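Local coordinates for protein TP_0956 (Treponema pallidum subsp. pallidum, PDB 3U64) that is a lipoprotein of the tetratricopeptide-repeat kind that probably serves as the T-component of a TRAP transporter, working through protein-protein interaction, at residues T86-L91 with N100-R105; R130-G135 with H141-R146; V150-L155 with C190-S195; F208-P213 with A246-I251; I269-V274 with L283-A288. All blocks are in the same frame, centred on the assembly; numbering follows the deposited sequence.

In the fold
All five contacts join parts of one all-helical array. Contacts 2 and 3 adjoin in sequence, with centres 16 Å apart, on the same side of the chain's centre. Contact 5 lies on the opposite side from contact 2, their centres 39 Å apart, and contact 1 lies opposite contact 3, at 30 Å. R287 of contact 5 connects three sites: its CA is 3.2 Å from Y90 OH of contact 1, and its NH2 makes a long, weak ion pair with D247 OD2 of contact 4. Contact 4 comes within about 7 Å of contact 1, nearest atoms, without touching. Sulfates, probably from the crystallisation liquor, bind at contacts 2 and 3.

Contact 1: T86-L91 with N100-R105; sequences TPAQYL and NEAYSR
Y103 reaches from helix 96-124 past A88 to the flank of Q89, and the way its ring is turned sets the character of the contact. Its CG lies anti to the carbonyl carbon (chi1 -73°), which lays the ring along the gap toward helix 66-89. There the two side chains cross at about a right angle. The meeting point is the aliphatic part of the glutamine: Q89 CG lies near the ring plane, at the edge, 3.1 Å from Y103 OH, a tight approach. One residue back, A88 CB comes obliquely to the ring, 3.7 Å from Y103 CE1. The same methyl group faces its counterpart on the other helix, with A88 CB and A102 CB 3.6 Å apart. Two such small side chains let the backbones close to 6.0 Å between A88 CA and A102 CA, where consecutive helices of the array run antiparallel as a helical hairpin. R105, which also packs on Y79 and V84 of helix 66-89, forms a salt bridge through NE with D40 of the second subunit. Methyl, aromatic and methylene carbons supply most of the surface here, so cohesion across the hairpin is mainly van der Waals, with the phenol oxygen set against a carbon of Q89 and not hydrogen-bonded to anything in 86-91.

Contact 2: R130-G135 with H141-R146; sequences REVFSG and HKVLSR. With SO4 (sulfate ion), chain C.
This is a buried apolar contact between two short consecutive helices, 128-132 and 137-144, in which V143 packs against E131 and V132. V143 CB stands 3.9 Å from E131 CB, so the glutamate contributes its methylene base to the packing. V143 CG1 takes the place between its own backbone N and carbonyl carbon (chi1 70°), and from there it rests against the backbone of the other helix, 4.1 Å from V132 CA. A second, looser touch follows between V132 CG2 and L144 CD2 at 4.3 Å. The polar end of E131 leaves this apolar patch: the chain bends at chi2 (-54°), and OE2 makes a salt bridge with R139, on the first turn of helix 137-144. K142 NZ, 5.2 Å from E131 OE1, would add a favourable but distant charge. The turn leaving the first helix is secured at E131 O, which accepts from both S134 N and S134 OG, the hydroxyl at 2.7 Å and in the carbonyl plane. Away from the packed side, R130 holds a sulfate through bent, weak bonds, the shortest from R130 NE to sulfate O2 at 2.9 Å, and R139 binds the same ion. On the far side, helix 176-192 backs the pair: F133 lies on T178 and A181, while L144 reaches M184 and M185.

Contact 3: V150-L155 with C190-S195; sequences VDVGTL and CDLWPS. With SO4 (sulfate ion), chain E.
Two consecutive antiparallel helices of the all-helical array, which belongs to the tetratricopeptide-repeat clan, meet here where helix 152-166 begins and helix 176-192 ends. V152 carries most of the contact. Its CG2 touches both L192 CB, at 3.7 Å, and W193 CB, at 3.9 Å, so one methyl fills the angle between two successive residues. The valine and L192 slide past each other in opposite directions. One turn further on, L155 CD1 meets L192 CD1 at 4.3 Å. W193 is the first residue to leave the helical conformation (phi -158°), and with its CG anti to the backbone N (chi1 -168°) the indole is carried back over the start of the other helix. Its benzo part does the touching, W193 CE3 lying 3.9 Å from V152 CB in an oblique approach. R149 makes a cation-pi contact with the indole, and Y196 meets it edge-to-face. On the pyrrole part, W193 CD1 lies 3.4 Å from O1 of a sulfate, which is gripped by S195 N (3.0 Å to O4, N-H...O angle 143°), more weakly by S195 OG, and by R149 NH2. The chemistry is thus divided: between the segments there are carbon contacts of valine, leucine and indole, whereas the polar contacts, including those to the sulfate, probably from the crystallisation liquor, are gathered at the turn after the helix. An anion bound where R149 and a backbone N-H converge is consistent with a locally positive electrostatic potential.

Contact 4: F208-P213 with A246-I251; sequences FYAAAP and ADALCI
A210 keeps helical torsions (phi -72°, psi -30°) close to the end of its helix, and these direct its CB at the backbone of A248. On the other segment L249 has an opened phi of -107° within a wider pi-type turn at 246-250. The methyl of A210 lies against the carbonyl of A248: A210 CB is 3.3 Å from A248 O, nearer than it is to any side-chain atom of segment 246-251. A248 CB comes next, 3.9 Å from A210 CB, while L249 starts off to one side, but its end swings nearer and the CD2 methyl lies 4.3 Å from A210 CB. With alanine at both positions of closest approach, the backbones come to 5.7 Å between A210 CA and A248 CA. Such small residues at a close helix-helix approach suit an array of packed helices like that of the tetratricopeptide-repeat clan, and here they join helix 196-211 to helix 240-250. Helix 220-233, between them in sequence, also lies beside both: A210 touches A223 and L249 touches M220. The pi-type turn is marked by a weak bond from I251 N to A246 O, at 3.1 Å, one residue longer in reach than an alpha turn. Behind the contacting methyl, helix 196-211 finishes at A211, and the A212 CB that follows folds back to sit 3.6 Å above one face of the F208 ring, offset toward its rim.

Contact 5: I269-V274 with L283-A288; sequences IDPESV and LSQKRA
Q285 donates from NE2 to I269 O, and this bond fixes the loop after helix 256-268 to the side of helix 278-293; these are the last two long helices of the array, of the tetratricopeptide-repeat clan. The bond is short and nearly straight, 2.8 Å between Q285 NE2 and I269 O with an N-H...O angle of 164°. The acceptor lies close to the plane of the donor amide, whereas the donor is tilted 27° from the carbonyl plane of I269. NE2 also gives a hydrogen bond to A266 O, so the one amide nitrogen serves two carbonyls where helix 256-268 gives way to the loop. Anchored in this way, the amide is held in a defined rotation, consistent with the burial of Q285. The chain gets there with CG beside the backbone N and an extended course beyond it (chi2 -170°), enough to span 8.6 Å between I269 CA and Q285 CA. Further out, the loop is shaped by an Asx turn: D270 OD1 accepts from E272 N at 3.0 Å, from above the carboxylate plane. A backbone bond from S273 N to D270 O, 2.7 Å, closes the turn further. E272 then ties on to K278 through a salt bridge. P271 follows D270 directly and packs on V281 and I282, with its ring crossing the glutamine obliquely so that P271 CG rests 3.3 Å from Q285 OE1.

Contact 1: T86-L91 with N100-R105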
# COMPACT_ATOMS: atom_id res chain seq x y z
N THR A 86 15.59 0.11 8.29
CA THR A 86 16.13 1.44 8.09
C THR A 86 15.23 2.53 8.68
O THR A 86 15.70 3.33 9.49
CB THR A 86 16.49 1.66 6.61
OG1 THR A 86 17.72 0.98 6.31
CG2 THR A 86 16.65 3.13 6.30
N PRO A 87 13.92 2.55 8.34
CA PRO A 87 13.01 3.53 8.96
C PRO A 87 12.98 3.45 10.51
O PRO A 87 12.85 4.48 11.18
CB PRO A 87 11.63 3.14 8.41
CG PRO A 87 11.93 2.41 7.13
CD PRO A 87 13.22 1.66 7.39
N ALA A 88 13.06 2.24 11.06
CA ALA A 88 13.13 2.07 12.50
C ALA A 88 14.34 2.83 13.06
O ALA A 88 14.28 3.41 14.15
CB ALA A 88 13.23 0.60 12.86
N GLN A 89 15.44 2.81 12.31
CA GLN A 89 16.68 3.42 12.78
C GLN A 89 16.56 4.93 12.87
O GLN A 89 17.28 5.57 13.62
CB GLN A 89 17.82 3.07 11.85
CG GLN A 89 18.17 1.61 11.83
CD GLN A 89 19.59 1.39 11.37
OE1 GLN A 89 20.50 2.12 11.77
NE2 GLN A 89 19.79 0.40 10.50
N TYR A 90 15.64 5.50 12.09
CA TYR A 90 15.49 6.95 12.08
C TYR A 90 14.46 7.41 13.10
O TYR A 90 14.11 8.59 13.15
CB TYR A 90 15.16 7.46 10.67
CG TYR A 90 16.17 7.09 9.59
CD1 TYR A 90 17.47 6.72 9.92
CD2 TYR A 90 15.82 7.10 8.25
CE1 TYR A 90 18.40 6.37 8.93
CE2 TYR A 90 16.73 6.76 7.26
CZ TYR A 90 18.02 6.40 7.60
OH TYR A 90 18.92 6.06 6.59
N LEU A 91 13.96 6.49 13.91
CA LEU A 91 13.04 6.83 14.99
C LEU A 91 13.79 7.51 16.14
O LEU A 91 15.01 7.31 16.30
CB LEU A 91 12.32 5.60 15.52
CG LEU A 91 11.32 4.82 14.66
CD1 LEU A 91 10.94 3.56 15.43
CD2 LEU A 91 10.06 5.63 14.33
N ASN A 100 12.21 -1.49 18.69
CA ASN A 100 12.49 -2.87 19.01
C ASN A 100 11.55 -3.82 18.31
O ASN A 100 11.97 -4.87 17.83
CB ASN A 100 12.45 -3.08 20.52
CG ASN A 100 13.66 -2.50 21.20
OD1 ASN A 100 14.74 -2.44 20.60
ND2 ASN A 100 13.50 -2.04 22.43
N GLU A 101 10.28 -3.43 18.22
CA GLU A 101 9.31 -4.24 17.51
C GLU A 101 9.58 -4.26 16.01
O GLU A 101 9.40 -5.28 15.35
CB GLU A 101 7.90 -3.73 17.77
CG GLU A 101 6.84 -4.56 17.09
CD GLU A 101 5.44 -4.15 17.50
OE1 GLU A 101 5.29 -3.53 18.58
OE2 GLU A 101 4.50 -4.44 16.73
N ALA A 102 10.00 -3.13 15.45
CA ALA A 102 10.35 -3.08 14.03
C ALA A 102 11.63 -3.88 13.77
O ALA A 102 11.73 -4.57 12.77
CB ALA A 102 10.51 -1.66 13.56
N TYR A 103 12.61 -3.79 14.68
CA TYR A 103 13.79 -4.64 14.55
C TYR A 103 13.45 -6.13 14.58
O TYR A 103 14.05 -6.89 13.83
CB TYR A 103 14.83 -4.32 15.62
CG TYR A 103 15.55 -3.01 15.39
CD1 TYR A 103 15.56 -2.41 14.13
CD2 TYR A 103 16.21 -2.37 16.44
CE1 TYR A 103 16.23 -1.22 13.91
CE2 TYR A 103 16.88 -1.16 16.23
CZ TYR A 103 16.88 -0.59 14.96
OH TYR A 103 17.53 0.60 14.74
N SER A 104 12.51 -6.55 15.43
CA SER A 104 12.13 -7.96 15.53
C SER A 104 11.41 -8.37 14.26
O SER A 104 11.58 -9.50 13.77
CB SER A 104 11.23 -8.22 16.74
OG SER A 104 11.84 -7.70 17.90
N ARG A 105 10.62 -7.45 13.72
CA ARG A 105 9.95 -7.66 12.45
C ARG A 105 10.96 -7.84 11.30
O ARG A 105 10.83 -8.74 10.48
CB ARG A 105 8.98 -6.51 12.16
CG ARG A 105 8.07 -6.74 10.96
CD ARG A 105 7.17 -5.52 10.64
NE ARG A 105 6.60 -5.67 9.30
CZ ARG A 105 6.43 -4.70 8.42
NH1 ARG A 105 6.77 -3.45 8.71
NH2 ARG A 105 5.92 -4.98 7.23

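Contact 2: R130-G135 with H141-R146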
# COMPACT_ATOMS: atom_id res chain seq x y z
N ARG A 130 20.39 -29.91 5.89
CA ARG A 130 20.78 -30.74 7.02
C ARG A 130 22.30 -30.72 7.19
O ARG A 130 22.82 -30.64 8.30
CB ARG A 130 20.29 -32.17 6.82
CG ARG A 130 20.18 -32.99 8.10
CD ARG A 130 19.24 -34.19 7.89
NE ARG A 130 18.89 -34.88 9.14
CZ ARG A 130 17.87 -34.55 9.93
NH1 ARG A 130 17.10 -33.51 9.62
NH2 ARG A 130 17.63 -35.26 11.03
N GLU A 131 23.01 -30.78 6.07
CA GLU A 131 24.46 -30.79 6.11
C GLU A 131 24.98 -29.45 6.57
O GLU A 131 25.77 -29.37 7.51
CB GLU A 131 25.03 -31.12 4.72
CG GLU A 131 24.62 -32.48 4.22
CD GLU A 131 24.94 -33.57 5.22
OE1 GLU A 131 26.14 -33.74 5.53
OE2 GLU A 131 24.00 -34.24 5.71
N VAL A 132 24.52 -28.39 5.91
CA VAL A 132 25.12 -27.08 6.10
C VAL A 132 24.89 -26.60 7.54
O VAL A 132 25.69 -25.86 8.08
CB VAL A 132 24.59 -26.04 5.06
CG1 VAL A 132 23.25 -25.46 5.48
CG2 VAL A 132 25.61 -24.94 4.84
N PHE A 133 23.81 -27.04 8.17
CA PHE A 133 23.55 -26.64 9.55
C PHE A 133 23.84 -27.75 10.57
O PHE A 133 23.38 -27.68 11.71
CB PHE A 133 22.10 -26.18 9.71
CG PHE A 133 21.80 -24.87 9.02
CD1 PHE A 133 22.48 -23.71 9.38
CD2 PHE A 133 20.82 -24.79 8.05
CE1 PHE A 133 22.20 -22.50 8.75
CE2 PHE A 133 20.53 -23.57 7.43
CZ PHE A 133 21.22 -22.44 7.78
N SER A 134 24.60 -28.77 10.15
CA SER A 134 24.89 -29.93 11.00
C SER A 134 25.72 -29.59 12.25
O SER A 134 25.69 -30.34 13.23
CB SER A 134 25.62 -30.99 10.18
OG SER A 134 26.85 -30.48 9.69
N GLY A 135 26.45 -28.49 12.21
CA GLY A 135 27.41 -28.18 13.26
C GLY A 135 28.69 -29.00 13.13
O GLY A 135 29.63 -28.85 13.93
N HIS A 141 31.92 -28.26 5.24
CA HIS A 141 32.92 -28.06 4.21
C HIS A 141 32.70 -28.97 3.00
O HIS A 141 32.92 -28.56 1.86
CB HIS A 141 34.33 -28.30 4.79
CG HIS A 141 35.43 -28.15 3.79
ND1 HIS A 141 35.84 -29.19 2.97
CD2 HIS A 141 36.19 -27.08 3.45
CE1 HIS A 141 36.81 -28.76 2.18
NE2 HIS A 141 37.05 -27.49 2.46
N LYS A 142 32.25 -30.20 3.24
CA LYS A 142 32.04 -31.12 2.13
C LYS A 142 30.87 -30.64 1.28
O LYS A 142 30.93 -30.71 0.05
CB LYS A 142 31.78 -32.54 2.62
CG LYS A 142 31.76 -33.59 1.51
CD LYS A 142 31.54 -35.00 2.04
CE LYS A 142 30.09 -35.21 2.47
NZ LYS A 142 29.86 -36.48 3.21
N VAL A 143 29.81 -30.16 1.92
CA VAL A 143 28.66 -29.73 1.13
C VAL A 143 28.94 -28.42 0.41
O VAL A 143 28.44 -28.20 -0.70
CB VAL A 143 27.35 -29.62 1.95
CG1 VAL A 143 27.39 -28.43 2.94
CG2 VAL A 143 26.18 -29.46 1.00
N LEU A 144 29.74 -27.56 1.01
CA LEU A 144 30.08 -26.30 0.36
C LEU A 144 31.02 -26.55 -0.82
O LEU A 144 31.10 -25.73 -1.73
CB LEU A 144 30.68 -25.28 1.35
CG LEU A 144 29.74 -24.67 2.40
CD1 LEU A 144 30.45 -23.63 3.25
CD2 LEU A 144 28.51 -24.05 1.76
N SER A 145 31.71 -27.68 -0.81
CA SER A 145 32.65 -27.96 -1.89
C SER A 145 31.92 -28.43 -3.16
O SER A 145 32.49 -28.49 -4.25
CB SER A 145 33.70 -28.98 -1.44
OG SER A 145 33.20 -30.31 -1.52
N ARG A 146 30.63 -28.73 -3.00
CA ARG A 146 29.80 -29.14 -4.12
C ARG A 146 29.32 -27.93 -4.93
O ARG A 146 28.96 -28.05 -6.11
CB ARG A 146 28.62 -29.98 -3.64
CG ARG A 146 29.04 -31.28 -2.94
CD ARG A 146 27.85 -32.00 -2.33
NE ARG A 146 26.88 -32.42 -3.35
CZ ARG A 146 25.66 -32.86 -3.07
NH1 ARG A 146 25.24 -32.93 -1.81
NH2 ARG A 146 24.84 -33.23 -4.06
S SO4 C . 21.80 -35.59 11.11
O1 SO4 C . 22.83 -36.59 11.40
O2 SO4 C . 21.65 -35.46 9.66
O3 SO4 C . 20.53 -36.06 11.67
O4 SO4 C . 22.17 -34.31 11.72

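Contact 3: V150-L155 with C190-S195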
# COMPACT_ATOMS: atom_id res chain seq x y z
N VAL A 150 27.70 -21.08 -10.36
CA VAL A 150 26.27 -20.96 -10.58
C VAL A 150 25.51 -20.73 -9.25
O VAL A 150 24.43 -20.14 -9.25
CB VAL A 150 25.74 -22.20 -11.35
CG1 VAL A 150 24.25 -22.38 -11.18
CG2 VAL A 150 26.09 -22.08 -12.82
N ASP A 151 26.11 -21.17 -8.14
CA ASP A 151 25.48 -21.09 -6.81
C ASP A 151 25.83 -19.83 -6.03
O ASP A 151 25.35 -19.63 -4.92
CB ASP A 151 25.85 -22.31 -5.97
CG ASP A 151 25.52 -23.61 -6.66
OD1 ASP A 151 24.36 -23.75 -7.10
OD2 ASP A 151 26.41 -24.49 -6.77
N VAL A 152 26.68 -18.98 -6.60
CA VAL A 152 27.21 -17.84 -5.88
C VAL A 152 26.13 -16.84 -5.48
O VAL A 152 26.10 -16.41 -4.34
CB VAL A 152 28.34 -17.16 -6.66
CG1 VAL A 152 28.71 -15.84 -6.00
CG2 VAL A 152 29.56 -18.11 -6.73
N GLY A 153 25.24 -16.49 -6.40
CA GLY A 153 24.13 -15.62 -6.08
C GLY A 153 23.38 -16.11 -4.85
O GLY A 153 23.06 -15.34 -3.93
N THR A 154 23.12 -17.41 -4.81
CA THR A 154 22.32 -18.00 -3.75
C THR A 154 23.07 -17.95 -2.42
O THR A 154 22.51 -17.57 -1.39
CB THR A 154 21.88 -19.45 -4.11
OG1 THR A 154 21.28 -19.44 -5.41
CG2 THR A 154 20.87 -20.00 -3.10
N LEU A 155 24.35 -18.33 -2.46
CA LEU A 155 25.20 -18.31 -1.28
C LEU A 155 25.21 -16.92 -0.66
O LEU A 155 25.10 -16.74 0.56
CB LEU A 155 26.63 -18.74 -1.66
CG LEU A 155 26.68 -20.23 -2.01
CD1 LEU A 155 28.00 -20.65 -2.61
CD2 LEU A 155 26.38 -21.04 -0.77
N CYS A 190 33.04 -16.12 -2.06
CA CYS A 190 34.28 -15.38 -2.33
C CYS A 190 35.32 -16.18 -3.06
O CYS A 190 35.93 -15.68 -4.01
CB CYS A 190 34.94 -14.87 -1.03
SG CYS A 190 34.12 -13.48 -0.36
N ASP A 191 35.55 -17.41 -2.59
CA ASP A 191 36.52 -18.32 -3.21
C ASP A 191 36.10 -18.60 -4.64
O ASP A 191 36.92 -18.56 -5.55
CB ASP A 191 36.60 -19.65 -2.44
CG ASP A 191 37.05 -19.47 -0.99
OD1 ASP A 191 37.81 -18.52 -0.72
OD2 ASP A 191 36.66 -20.28 -0.13
N LEU A 192 34.82 -18.88 -4.82
CA LEU A 192 34.27 -19.23 -6.13
C LEU A 192 34.36 -18.08 -7.12
O LEU A 192 34.70 -18.28 -8.29
CB LEU A 192 32.81 -19.68 -5.97
CG LEU A 192 32.65 -21.16 -5.63
CD1 LEU A 192 31.23 -21.54 -5.25
CD2 LEU A 192 33.17 -22.03 -6.82
N TRP A 193 34.07 -16.87 -6.64
CA TRP A 193 33.82 -15.73 -7.52
C TRP A 193 34.04 -14.39 -6.80
O TRP A 193 33.09 -13.64 -6.54
CB TRP A 193 32.40 -15.87 -8.07
CG TRP A 193 32.03 -14.97 -9.20
CD1 TRP A 193 32.73 -13.89 -9.67
CD2 TRP A 193 30.85 -15.06 -10.01
NE1 TRP A 193 32.06 -13.30 -10.71
CE2 TRP A 193 30.90 -14.00 -10.95
CE3 TRP A 193 29.75 -15.93 -10.03
CZ2 TRP A 193 29.90 -13.79 -11.89
CZ3 TRP A 193 28.76 -15.72 -10.98
CH2 TRP A 193 28.84 -14.66 -11.90
N PRO A 194 35.32 -14.07 -6.49
CA PRO A 194 35.74 -12.90 -5.70
C PRO A 194 35.05 -11.61 -6.14
O PRO A 194 34.70 -10.78 -5.29
CB PRO A 194 37.24 -12.77 -6.02
CG PRO A 194 37.67 -14.09 -6.55
CD PRO A 194 36.46 -14.86 -7.00
N SER A 195 34.87 -11.45 -7.45
CA SER A 195 34.45 -10.18 -8.04
C SER A 195 32.93 -10.03 -8.10
O SER A 195 32.43 -8.98 -8.51
CB SER A 195 35.04 -10.01 -9.45
OG SER A 195 34.21 -10.62 -10.44
S SO4 E . 36.62 -13.71 -10.82
O1 SO4 E . 35.46 -13.78 -11.70
O2 SO4 E . 37.07 -15.06 -10.43
O3 SO4 E . 37.69 -13.03 -11.55
O4 SO4 E . 36.28 -12.95 -9.62

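Contact 4: F208-P213 with A246-I251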
# COMPACT_ATOMS: atom_id res chain seq x y z
N PHE A 208 30.29 -7.95 8.82
CA PHE A 208 30.21 -9.00 9.81
C PHE A 208 31.44 -9.02 10.71
O PHE A 208 31.31 -8.99 11.94
CB PHE A 208 30.01 -10.40 9.18
CG PHE A 208 30.18 -11.54 10.19
CD1 PHE A 208 29.11 -11.95 10.99
CD2 PHE A 208 31.42 -12.15 10.35
CE1 PHE A 208 29.27 -12.99 11.94
CE2 PHE A 208 31.59 -13.19 11.29
CZ PHE A 208 30.52 -13.60 12.08
N TYR A 209 32.62 -9.07 10.11
CA TYR A 209 33.86 -9.22 10.89
C TYR A 209 34.05 -8.07 11.84
O TYR A 209 34.50 -8.26 12.95
CB TYR A 209 35.09 -9.33 9.98
CG TYR A 209 35.13 -10.63 9.25
CD1 TYR A 209 34.81 -11.82 9.89
CD2 TYR A 209 35.46 -10.68 7.90
CE1 TYR A 209 34.83 -13.03 9.22
CE2 TYR A 209 35.48 -11.87 7.22
CZ TYR A 209 35.16 -13.04 7.88
OH TYR A 209 35.18 -14.22 7.18
N ALA A 210 33.71 -6.86 11.39
CA ALA A 210 33.98 -5.67 12.20
C ALA A 210 33.04 -5.62 13.40
O ALA A 210 33.38 -5.09 14.45
CB ALA A 210 33.84 -4.40 11.36
N ALA A 211 31.84 -6.17 13.23
CA ALA A 211 30.81 -6.04 14.23
C ALA A 211 30.69 -7.28 15.10
O ALA A 211 30.08 -7.24 16.17
CB ALA A 211 29.47 -5.74 13.57
N ALA A 212 31.26 -8.39 14.65
CA ALA A 212 31.06 -9.65 15.36
C ALA A 212 32.07 -9.87 16.47
O ALA A 212 33.26 -9.63 16.30
CB ALA A 212 31.04 -10.84 14.40
N PRO A 213 31.57 -10.33 17.63
CA PRO A 213 32.44 -10.77 18.73
C PRO A 213 33.41 -11.81 18.19
O PRO A 213 33.00 -12.62 17.34
CB PRO A 213 31.47 -11.43 19.71
CG PRO A 213 30.15 -10.74 19.46
CD PRO A 213 30.14 -10.48 17.96
N ALA A 246 33.27 3.99 6.78
CA ALA A 246 33.00 4.92 7.88
C ALA A 246 32.39 4.22 9.09
O ALA A 246 32.83 4.42 10.23
CB ALA A 246 32.07 6.05 7.40
N ASP A 247 31.39 3.40 8.83
CA ASP A 247 30.55 2.82 9.86
C ASP A 247 31.17 1.59 10.54
O ASP A 247 31.19 1.49 11.77
CB ASP A 247 29.21 2.46 9.23
CG ASP A 247 28.16 2.09 10.24
OD1 ASP A 247 28.26 2.55 11.39
OD2 ASP A 247 27.22 1.34 9.88
N ALA A 248 31.66 0.66 9.73
CA ALA A 248 32.21 -0.59 10.26
C ALA A 248 33.65 -0.44 10.77
O ALA A 248 34.03 -1.08 11.75
CB ALA A 248 32.14 -1.69 9.21
N LEU A 249 34.43 0.42 10.12
CA LEU A 249 35.86 0.52 10.40
C LEU A 249 36.25 1.80 11.15
O LEU A 249 37.04 1.74 12.08
CB LEU A 249 36.67 0.42 9.12
CG LEU A 249 36.53 -0.84 8.25
CD1 LEU A 249 37.55 -0.83 7.14
CD2 LEU A 249 36.67 -2.10 9.08
N CYS A 250 35.73 2.94 10.72
CA CYS A 250 36.13 4.20 11.34
C CYS A 250 35.58 4.35 12.74
O CYS A 250 36.28 4.79 13.64
CB CYS A 250 35.76 5.40 10.47
SG CYS A 250 36.81 5.50 9.00
N ILE A 251 34.33 3.95 12.94
CA ILE A 251 33.72 4.13 14.25
C ILE A 251 34.40 3.33 15.38
O ILE A 251 34.75 3.91 16.41
CB ILE A 251 32.23 3.80 14.22
CG1 ILE A 251 31.49 4.83 13.38
CG2 ILE A 251 31.69 3.77 15.65
CD1 ILE A 251 29.99 4.63 13.39

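Contact 5: I269-V274 with L283-A288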
# COMPACT_ATOMS: atom_id res chain seq x y z
N ILE A 269 28.41 11.51 -4.78
CA ILE A 269 27.83 10.78 -5.91
C ILE A 269 26.49 11.38 -6.35
O ILE A 269 25.61 11.67 -5.54
CB ILE A 269 27.70 9.28 -5.58
CG1 ILE A 269 29.09 8.66 -5.33
CG2 ILE A 269 26.95 8.53 -6.70
CD1 ILE A 269 29.03 7.40 -4.46
N ASP A 270 26.36 11.58 -7.65
CA ASP A 270 25.12 12.12 -8.20
C ASP A 270 24.24 10.97 -8.73
O ASP A 270 24.57 10.34 -9.75
CB ASP A 270 25.42 13.15 -9.30
CG ASP A 270 24.17 13.70 -9.95
OD1 ASP A 270 23.06 13.41 -9.45
OD2 ASP A 270 24.28 14.44 -10.97
N PRO A 271 23.12 10.71 -8.01
CA PRO A 271 22.18 9.63 -8.31
C PRO A 271 21.70 9.70 -9.76
O PRO A 271 21.48 8.67 -10.36
CB PRO A 271 21.02 9.89 -7.34
CG PRO A 271 21.65 10.65 -6.20
CD PRO A 271 22.70 11.50 -6.83
N GLU A 272 21.57 10.90 -10.31
CA GLU A 272 21.15 11.05 -11.70
C GLU A 272 22.20 10.53 -12.69
O GLU A 272 21.88 10.29 -13.85
CB GLU A 272 20.80 12.51 -12.00
CG GLU A 272 19.64 13.05 -11.17
CD GLU A 272 18.43 12.12 -11.19
OE1 GLU A 272 18.21 11.45 -12.22
OE2 GLU A 272 17.71 12.06 -10.17
N SER A 273 23.44 10.36 -12.24
CA SER A 273 24.56 9.96 -13.11
C SER A 273 24.87 8.47 -13.07
O SER A 273 25.60 7.96 -13.91
CB SER A 273 25.83 10.72 -12.73
OG SER A 273 25.75 12.08 -13.12
N VAL A 274 24.33 7.76 -12.08
CA VAL A 274 24.65 6.35 -11.91
C VAL A 274 24.05 5.50 -13.03
O VAL A 274 22.93 5.75 -13.49
CB VAL A 274 24.21 5.82 -10.54
CG1 VAL A 274 24.84 6.62 -9.43
CG2 VAL A 274 22.69 5.82 -10.43
N LEU A 283 18.88 5.50 -1.23
CA LEU A 283 18.74 4.92 0.11
C LEU A 283 20.04 5.06 0.90
O LEU A 283 20.04 5.54 2.03
CB LEU A 283 18.31 3.44 0.05
CG LEU A 283 16.83 3.17 -0.27
CD1 LEU A 283 16.62 1.76 -0.79
CD2 LEU A 283 15.93 3.46 0.94
N SER A 284 21.15 4.67 0.29
CA SER A 284 22.45 4.78 0.94
C SER A 284 22.81 6.22 1.28
O SER A 284 23.39 6.48 2.32
CB SER A 284 23.53 4.16 0.08
OG SER A 284 23.37 2.76 0.05
N GLN A 285 22.46 7.16 0.41
CA GLN A 285 22.81 8.53 0.73
C GLN A 285 21.99 9.08 1.91
O GLN A 285 22.52 9.85 2.71
CB GLN A 285 22.75 9.42 -0.51
CG GLN A 285 23.76 9.00 -1.56
CD GLN A 285 23.88 10.00 -2.69
OE1 GLN A 285 22.88 10.52 -3.18
NE2 GLN A 285 25.11 10.26 -3.12
N LYS A 286 20.72 8.68 2.02
CA LYS A 286 19.94 8.99 3.22
C LYS A 286 20.64 8.48 4.47
O LYS A 286 20.70 9.17 5.48
CB LYS A 286 18.55 8.36 3.17
CG LYS A 286 17.57 9.04 2.25
CD LYS A 286 16.15 8.59 2.56
CE LYS A 286 15.71 9.05 3.96
NZ LYS A 286 14.29 8.70 4.26
N ARG A 287 21.18 7.26 4.39
CA ARG A 287 21.89 6.68 5.52
C ARG A 287 23.19 7.44 5.89
O ARG A 287 23.47 7.67 7.06
CB ARG A 287 22.19 5.21 5.26
CG ARG A 287 22.97 4.56 6.38
CD ARG A 287 22.18 3.45 7.04
NE ARG A 287 22.97 2.85 8.12
CZ ARG A 287 22.76 3.08 9.41
NH1 ARG A 287 21.78 3.89 9.80
NH2 ARG A 287 23.54 2.50 10.32
N ALA A 288 23.98 7.83 4.89
CA ALA A 288 25.19 8.62 5.10
C ALA A 288 24.87 10.00 5.69
O ALA A 288 25.56 10.48 6.58
CB ALA A 288 25.98 8.76 3.79